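Local coordinates for protein Alpha/beta hydrolase (Novosphingobium aromaticivorans, PDB 3BWX) that is probably a hydrolase of the alpha/beta hydrolase fold and binds calcium ions in the crystal, at residues Q79-L91 with L110-I122. The protein carries 1 engineered substitution. Sequence-based numbering, arbitrary orientation.
Sequences QPMQYLQDLEALL and LTMLLAAANPARI. With EDO (1,2-ethanediol), chain L.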
ATOM      1  N   GLN A  79      -0.426  -5.781  13.731  1.00 10.30           N
ATOM      2  CA  GLN A  79      -1.358  -6.722  13.115  1.00 10.96           C
ATOM      3  C   GLN A  79      -2.463  -5.948  12.404  1.00  9.80           C
ATOM      4  O   GLN A  79      -2.738  -4.775  12.775  1.00  8.95           O
ATOM      5  CB  GLN A  79      -1.897  -7.654  14.201  1.00 12.36           C
ATOM      6  CG  GLN A  79      -2.631  -6.944  15.338  1.00 15.66           C
ATOM      7  CD  GLN A  79      -3.196  -7.894  16.339  1.00 23.65           C
ATOM      8  OE1 GLN A  79      -3.301  -9.103  16.096  1.00 38.22           O
ATOM      9  NE2 GLN A  79      -3.546  -7.363  17.508  1.00 37.17           N
ATOM     10  N   PRO A  80      -3.049  -6.573  11.368  1.00  9.02           N
ATOM     11  CA  PRO A  80      -4.034  -5.867  10.542  1.00  9.52           C
ATOM     12  C   PRO A  80      -5.181  -5.188  11.214  1.00  8.28           C
ATOM     13  O   PRO A  80      -5.528  -4.071  10.812  1.00  9.84           O
ATOM     14  CB  PRO A  80      -4.512  -6.939   9.566  1.00 10.17           C
ATOM     15  CG  PRO A  80      -3.334  -7.815   9.411  1.00 14.08           C
ATOM     16  CD  PRO A  80      -2.756  -7.898  10.789  1.00 11.17           C
HETATM   17  N   MSE A  81      -5.782  -5.804  12.223  1.00  8.23           N
HETATM   18  CA  MSE A  81      -6.896  -5.096  12.899  1.00 11.29           C
HETATM   19  C   MSE A  81      -6.499  -3.848  13.668  1.00 10.30           C
HETATM   20  O   MSE A  81      -7.308  -2.951  13.863  1.00 10.90           O
HETATM   21  CB  MSE A  81      -7.722  -6.064  13.749  1.00 11.06           C
HETATM   22  CG  MSE A  81      -8.279  -7.231  12.935  1.00 11.49           C
HETATM   23 SE   MSE A  81      -9.287  -6.771  11.335  0.75 22.94          SE
HETATM   24  CE  MSE A  81     -10.679  -5.927  12.194  1.00 19.47           C
ATOM     25  N   GLN A  82      -5.250  -3.802  14.117  1.00  8.65           N
ATOM     26  CA  GLN A  82      -4.706  -2.623  14.732  1.00  6.96           C
ATOM     27  C   GLN A  82      -4.482  -1.516  13.701  1.00  7.62           C
ATOM     28  O   GLN A  82      -4.866  -0.385  13.936  1.00  9.30           O
ATOM     29  CB  GLN A  82      -3.438  -2.907  15.518  1.00  9.70           C
ATOM     30  CG  GLN A  82      -2.966  -1.705  16.302  1.00  9.17           C
ATOM     31  CD  GLN A  82      -3.938  -1.305  17.365  1.00  7.91           C
ATOM     32  OE1 GLN A  82      -4.229  -2.088  18.264  1.00 11.63           O
ATOM     33  NE2 GLN A  82      -4.444  -0.115  17.295  1.00  8.79           N
ATOM     34  N   TYR A  83      -3.923  -1.868  12.537  1.00  9.71           N
ATOM     35  CA  TYR A  83      -3.789  -0.869  11.492  1.00  7.80           C
ATOM     36  C   TYR A  83      -5.154  -0.327  11.084  1.00  9.34           C
ATOM     37  O   TYR A  83      -5.279   0.872  10.837  1.00  8.71           O
ATOM     38  CB  TYR A  83      -3.082  -1.428  10.296  1.00  7.99           C
ATOM     39  CG  TYR A  83      -1.831  -2.198  10.629  1.00  6.63           C
ATOM     40  CD1 TYR A  83      -0.964  -1.761  11.610  1.00  8.36           C
ATOM     41  CD2 TYR A  83      -1.429  -3.332   9.854  1.00  6.48           C
ATOM     42  CE1 TYR A  83       0.194  -2.472  11.905  1.00  6.59           C
ATOM     43  CE2 TYR A  83      -0.279  -4.059  10.165  1.00  5.90           C
ATOM     44  CZ  TYR A  83       0.530  -3.622  11.194  1.00  5.97           C
ATOM     45  OH  TYR A  83       1.656  -4.343  11.513  1.00  7.90           O
ATOM     46  N   LEU A  84      -6.154  -1.193  11.017  1.00 10.45           N
ATOM     47  CA  LEU A  84      -7.521  -0.750  10.666  1.00  8.15           C
ATOM     48  C   LEU A  84      -8.026   0.268  11.724  1.00  9.70           C
ATOM     49  O   LEU A  84      -8.540   1.334  11.365  1.00  8.53           O
ATOM     50  CB  LEU A  84      -8.469  -1.943  10.588  1.00  8.56           C
ATOM     51  CG  LEU A  84      -9.957  -1.643  10.399  1.00 10.15           C
ATOM     52  CD1 LEU A  84     -10.153  -0.950   9.078  1.00 12.58           C
ATOM     53  CD2 LEU A  84     -10.731  -2.982  10.418  1.00 10.90           C
ATOM     54  N   GLN A  85      -7.854  -0.055  13.023  1.00  8.77           N
ATOM     55  CA  GLN A  85      -8.235   0.869  14.079  1.00  8.81           C
ATOM     56  C   GLN A  85      -7.488   2.209  13.970  1.00  7.96           C
ATOM     57  O   GLN A  85      -8.054   3.262  14.155  1.00 10.16           O
ATOM     58  CB  GLN A  85      -8.037   0.275  15.483  1.00 10.55           C
ATOM     59  CG  GLN A  85      -8.545   1.216  16.627  1.00 17.57           C
ATOM     60  CD  GLN A  85      -8.025   0.868  18.063  1.00 21.95           C
ATOM     61  OE1 GLN A  85      -6.897   1.227  18.477  1.00 17.49           O
ATOM     62  NE2 GLN A  85      -8.890   0.200  18.842  1.00 29.60           N
ATOM     63  N   ASP A  86      -6.200   2.154  13.649  1.00  7.39           N
ATOM     64  CA  ASP A  86      -5.409   3.345  13.540  1.00  9.33           C
ATOM     65  C   ASP A  86      -5.924   4.186  12.358  1.00  7.66           C
ATOM     66  O   ASP A  86      -5.914   5.397  12.431  1.00  9.26           O
ATOM     67  CB  ASP A  86      -3.919   2.984  13.350  1.00  8.83           C
ATOM     68  CG  ASP A  86      -3.301   2.309  14.553  1.00  7.98           C
ATOM     69  OD1 ASP A  86      -3.827   2.406  15.689  1.00  9.51           O
ATOM     70  OD2 ASP A  86      -2.200   1.752  14.372  1.00 10.83           O
ATOM     71  N   LEU A  87      -6.324   3.543  11.274  1.00  7.42           N
ATOM     72  CA  LEU A  87      -6.864   4.312  10.146  1.00  6.99           C
ATOM     73  C   LEU A  87      -8.238   4.930  10.512  1.00  8.22           C
ATOM     74  O   LEU A  87      -8.549   6.048  10.093  1.00  8.70           O
ATOM     75  CB  LEU A  87      -7.012   3.441   8.925  1.00  7.05           C
ATOM     76  CG  LEU A  87      -5.676   3.145   8.206  1.00  8.95           C
ATOM     77  CD1 LEU A  87      -5.827   1.906   7.309  1.00  8.61           C
ATOM     78  CD2 LEU A  87      -5.138   4.365   7.488  1.00  9.83           C
ATOM     79  N   GLU A  88      -9.092   4.173  11.239  1.00  8.28           N
ATOM     80  CA  GLU A  88     -10.333   4.765  11.735  1.00  8.69           C
ATOM     81  C   GLU A  88     -10.031   5.997  12.586  1.00  6.44           C
ATOM     82  O   GLU A  88     -10.749   7.024  12.514  1.00  9.28           O
ATOM     83  CB  GLU A  88     -11.160   3.745  12.510  1.00  9.80           C
ATOM     84  CG  GLU A  88     -11.697   2.612  11.681  1.00 10.42           C
ATOM     85  CD  GLU A  88     -12.813   2.990  10.712  1.00 12.13           C
ATOM     86  OE1 GLU A  88     -13.163   4.181  10.568  1.00 15.42           O
ATOM     87  OE2 GLU A  88     -13.314   2.089  10.013  1.00 15.43           O
ATOM     88  N   ALA A  89      -8.971   5.941  13.376  1.00  8.33           N
ATOM     89  CA  ALA A  89      -8.584   7.077  14.208  1.00  7.31           C
ATOM     90  C   ALA A  89      -8.129   8.278  13.343  1.00  8.07           C
ATOM     91  O   ALA A  89      -8.461   9.420  13.644  1.00  9.25           O
ATOM     92  CB  ALA A  89      -7.472   6.708  15.198  1.00  8.03           C
ATOM     93  N   LEU A  90      -7.354   8.027  12.277  1.00  6.36           N
ATOM     94  CA  LEU A  90      -7.002   9.075  11.328  1.00  7.83           C
ATOM     95  C   LEU A  90      -8.249   9.722  10.720  1.00 10.38           C
ATOM     96  O   LEU A  90      -8.370  10.961  10.698  1.00  9.75           O
ATOM     97  CB  LEU A  90      -6.126   8.510  10.206  1.00  9.70           C
ATOM     98  CG  LEU A  90      -5.828   9.425   9.033  1.00 10.45           C
ATOM     99  CD1 LEU A  90      -5.029  10.643   9.433  1.00 11.25           C
ATOM    100  CD2 LEU A  90      -5.076   8.648   7.899  1.00  8.87           C
ATOM    101  N   LEU A  91      -9.180   8.889  10.250  1.00 10.04           N
ATOM    102  CA  LEU A  91     -10.379   9.421   9.592  1.00  9.15           C
ATOM    103  C   LEU A  91     -11.209  10.264  10.556  1.00  8.33           C
ATOM    104  O   LEU A  91     -11.706  11.338  10.162  1.00  8.79           O
ATOM    105  CB  LEU A  91     -11.211   8.299   8.977  1.00  9.02           C
ATOM    106  CG  LEU A  91     -10.538   7.531   7.861  1.00 11.04           C
ATOM    107  CD1 LEU A  91     -11.309   6.210   7.552  1.00 11.67           C
ATOM    108  CD2 LEU A  91     -10.369   8.378   6.569  1.00 13.12           C
ATOM    109  N   LEU A 110      -6.844  -3.600   3.847  1.00  8.65           N
ATOM    110  CA  LEU A 110      -7.352  -2.569   4.773  1.00  9.80           C
ATOM    111  C   LEU A 110      -8.460  -1.748   4.114  1.00  8.43           C
ATOM    112  O   LEU A 110      -9.423  -1.297   4.751  1.00  9.84           O
ATOM    113  CB  LEU A 110      -6.192  -1.676   5.198  1.00  9.54           C
ATOM    114  CG  LEU A 110      -5.230  -2.404   6.167  1.00 11.33           C
ATOM    115  CD1 LEU A 110      -3.985  -1.568   6.544  1.00 10.47           C
ATOM    116  CD2 LEU A 110      -5.935  -2.891   7.436  1.00 10.52           C
ATOM    117  N   THR A 111      -8.328  -1.532   2.807  1.00  9.11           N
ATOM    118  CA  THR A 111      -9.363  -0.835   2.057  1.00  7.76           C
ATOM    119  C   THR A 111     -10.699  -1.626   2.077  1.00  7.97           C
ATOM    120  O   THR A 111     -11.757  -1.077   2.324  1.00  8.98           O
ATOM    121  CB  THR A 111      -8.924  -0.614   0.596  1.00  7.48           C
ATOM    122  OG1 THR A 111      -7.818   0.287   0.556  1.00 10.60           O
ATOM    123  CG2 THR A 111     -10.081  -0.013  -0.251  1.00  9.18           C
HETATM  124  N   MSE A 112     -10.618  -2.938   1.910  1.00  9.52           N
HETATM  125  CA  MSE A 112     -11.831  -3.766   2.042  1.00  8.50           C
HETATM  126  C   MSE A 112     -12.440  -3.723   3.440  1.00 10.68           C
HETATM  127  O   MSE A 112     -13.651  -3.565   3.605  1.00 10.19           O
HETATM  128  CB  MSE A 112     -11.531  -5.200   1.605  1.00  9.43           C
HETATM  129  CG  MSE A 112     -11.195  -5.346   0.148  1.00  8.08           C
HETATM  130 SE   MSE A 112     -10.807  -7.238  -0.366  0.75 17.30          SE
HETATM  131  CE  MSE A 112      -9.092  -7.044  -1.200  1.00 25.26           C
ATOM    132  N   LEU A 113     -11.571  -3.715   4.458  1.00  8.73           N
ATOM    133  CA  LEU A 113     -11.986  -3.684   5.840  1.00 11.92           C
ATOM    134  C   LEU A 113     -12.638  -2.326   6.184  1.00 11.93           C
ATOM    135  O   LEU A 113     -13.683  -2.260   6.848  1.00 12.02           O
ATOM    136  CB  LEU A 113     -10.786  -4.023   6.729  1.00 12.00           C
ATOM    137  CG  LEU A 113     -10.442  -5.516   6.684  1.00  9.76           C
ATOM    138  CD1 LEU A 113      -9.059  -5.684   7.305  1.00 12.96           C
ATOM    139  CD2 LEU A 113     -11.554  -6.387   7.381  1.00 11.39           C
ATOM    140  N   LEU A 114     -12.062  -1.238   5.676  1.00  9.94           N
ATOM    141  CA  LEU A 114     -12.672   0.093   5.863  1.00  7.95           C
ATOM    142  C   LEU A 114     -14.030   0.148   5.163  1.00  7.93           C
ATOM    143  O   LEU A 114     -14.989   0.694   5.736  1.00  9.62           O
ATOM    144  CB  LEU A 114     -11.797   1.192   5.297  1.00  9.01           C
ATOM    145  CG  LEU A 114     -10.567   1.518   6.100  1.00  9.69           C
ATOM    146  CD1 LEU A 114      -9.602   2.394   5.276  1.00 11.14           C
ATOM    147  CD2 LEU A 114     -10.902   2.170   7.435  1.00 12.96           C
ATOM    148  N   ALA A 115     -14.139  -0.380   3.934  1.00  9.93           N
ATOM    149  CA  ALA A 115     -15.395  -0.348   3.187  1.00  8.94           C
ATOM    150  C   ALA A 115     -16.477  -1.116   3.927  1.00 11.08           C
ATOM    151  O   ALA A 115     -17.618  -0.677   3.986  1.00 12.30           O
ATOM    152  CB  ALA A 115     -15.189  -0.915   1.761  1.00  8.78           C
ATOM    153  N   ALA A 116     -16.089  -2.232   4.528  1.00 12.06           N
ATOM    154  CA  ALA A 116     -17.026  -3.103   5.239  1.00 12.40           C
ATOM    155  C   ALA A 116     -17.804  -2.377   6.323  1.00 11.55           C
ATOM    156  O   ALA A 116     -18.938  -2.708   6.571  1.00 11.58           O
ATOM    157  CB  ALA A 116     -16.261  -4.312   5.886  1.00 12.22           C
ATOM    158  N   ALA A 117     -17.173  -1.399   6.972  1.00 13.16           N
ATOM    159  CA  ALA A 117     -17.808  -0.611   8.041  1.00 14.21           C
ATOM    160  C   ALA A 117     -19.009   0.189   7.510  1.00 15.95           C
ATOM    161  O   ALA A 117     -19.981   0.405   8.228  1.00 16.71           O
ATOM    162  CB  ALA A 117     -16.813   0.323   8.698  1.00 17.71           C
ATOM    163  N   ASN A 118     -18.939   0.608   6.244  1.00 14.93           N
ATOM    164  CA  ASN A 118     -20.028   1.362   5.588  1.00 14.71           C
ATOM    165  C   ASN A 118     -19.630   1.630   4.148  1.00 11.03           C
ATOM    166  O   ASN A 118     -18.918   2.572   3.895  1.00 12.80           O
ATOM    167  CB  ASN A 118     -20.215   2.736   6.245  1.00 13.46           C
ATOM    168  CG  ASN A 118     -21.224   3.597   5.514  1.00 17.00           C
ATOM    169  OD1 ASN A 118     -22.024   3.103   4.682  1.00 16.74           O
ATOM    170  ND2 ASN A 118     -21.200   4.885   5.803  1.00 21.81           N
ATOM    171  N   PRO A 119     -20.012   0.769   3.213  1.00 12.11           N
ATOM    172  CA  PRO A 119     -19.459   0.994   1.880  1.00 11.10           C
ATOM    173  C   PRO A 119     -19.746   2.335   1.255  1.00 10.88           C
ATOM    174  O   PRO A 119     -18.958   2.791   0.436  1.00 10.29           O
ATOM    175  CB  PRO A 119     -20.063  -0.150   1.038  1.00 11.63           C
ATOM    176  CG  PRO A 119     -20.366  -1.212   2.072  1.00 11.62           C
ATOM    177  CD  PRO A 119     -20.805  -0.464   3.303  1.00 12.92           C
ATOM    178  N   ALA A 120     -20.798   3.031   1.688  1.00 11.32           N
ATOM    179  CA  ALA A 120     -21.098   4.321   1.091  1.00  9.48           C
ATOM    180  C   ALA A 120     -20.023   5.352   1.403  1.00 10.25           C
ATOM    181  O   ALA A 120     -19.939   6.380   0.739  1.00 13.29           O
ATOM    182  CB  ALA A 120     -22.444   4.826   1.575  1.00 11.46           C
ATOM    183  N   ARG A 121     -19.190   5.097   2.409  1.00  9.89           N
ATOM    184  CA  ARG A 121     -18.108   6.009   2.732  1.00 11.55           C
ATOM    185  C   ARG A 121     -17.023   6.040   1.626  1.00 11.37           C
ATOM    186  O   ARG A 121     -16.174   6.945   1.595  1.00 11.22           O
ATOM    187  CB  ARG A 121     -17.445   5.612   4.080  1.00 13.45           C
ATOM    188  CG  ARG A 121     -16.453   4.435   3.958  1.00 15.71           C
ATOM    189  CD  ARG A 121     -16.092   3.716   5.241  1.00 16.87           C
ATOM    190  NE  ARG A 121     -15.563   4.595   6.250  1.00 14.90           N
ATOM    191  CZ  ARG A 121     -14.925   4.212   7.365  1.00 11.07           C
ATOM    192  NH1 ARG A 121     -14.638   2.943   7.636  1.00 10.99           N
ATOM    193  NH2 ARG A 121     -14.543   5.155   8.236  1.00 13.83           N
ATOM    194  N   ILE A 122     -16.995   5.006   0.776  1.00  7.51           N
ATOM    195  CA  ILE A 122     -15.979   4.873  -0.259  1.00  8.68           C
ATOM    196  C   ILE A 122     -16.544   5.528  -1.500  1.00  7.49           C
ATOM    197  O   ILE A 122     -17.498   5.038  -2.106  1.00  9.21           O
ATOM    198  CB  ILE A 122     -15.670   3.384  -0.573  1.00  9.26           C
ATOM    199  CG1 ILE A 122     -15.103   2.664   0.660  1.00 12.74           C
ATOM    200  CG2 ILE A 122     -14.728   3.254  -1.800  1.00 10.14           C
ATOM    201  CD1 ILE A 122     -13.744   3.182   1.165  1.00 16.53           C
TER
HETATM  202  C1  EDO L 295     -20.636   9.029   3.751  1.00 36.93           C
HETATM  203  O1  EDO L 295     -19.968   8.750   4.991  1.00 42.74           O
HETATM  204  C2  EDO L 295     -21.650   7.927   3.441  1.00 41.66           C
HETATM  205  O2  EDO L 295     -22.239   7.370   4.631  1.00 40.67           O
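Pro80, in the first turn of helix 80-94, meets Leu110 CD2 through its carbonyl O at 3.6 Å. Leu110 is a knob in the hole formed by Pro80, Tyr83, Leu84 and Leu87: its CD2 faces the backbone of that turn, while its CD1 lies 3.9 Å from Tyr83 CB. The phenol of Tyr83 turns off from the interface, its hydroxyl hydrogen-bonded to Arg66. Leu84 has CG anti to its backbone N (chi1 173°), which swings its methyls across the interface: CD2 meets Leu113 CB, and CD1 packs 3.6 Å from Leu114 CD2. Leu114 is the second knob, one turn on, among Leu84, Leu87, Glu88 and Leu91, with Leu87 CD1 bridging to Leu110 CD1. Glu88, bent at chi2, slides past Leu114 in the opposite direction to reach Arg121 in an end-on, two-pronged salt bridge, Arg121 NH2 to Glu88 OE1 and Arg121 NH1 to Glu88 OE2, both 2.9 Å and almost straight. The carboxylate and guanidinium are nearly coplanar, 18° apart. Arg121 NH1 also donates to Leu114 O (3.0 Å), so three bonds fix the guanidinium and tie it to the backbone of helix 106-117. Leu91 CD1 closes the row, 3.5 Å from Arg121 NH2. Segments 80-91 and 110-117 cross at -58° on one side of the central sheet, where Leu87 and Leu114 rest on Leu35 and Leu91 on Phe99; Leu110 touches the probable nucleophile elbow, and helix 219-225 flanks Leu113.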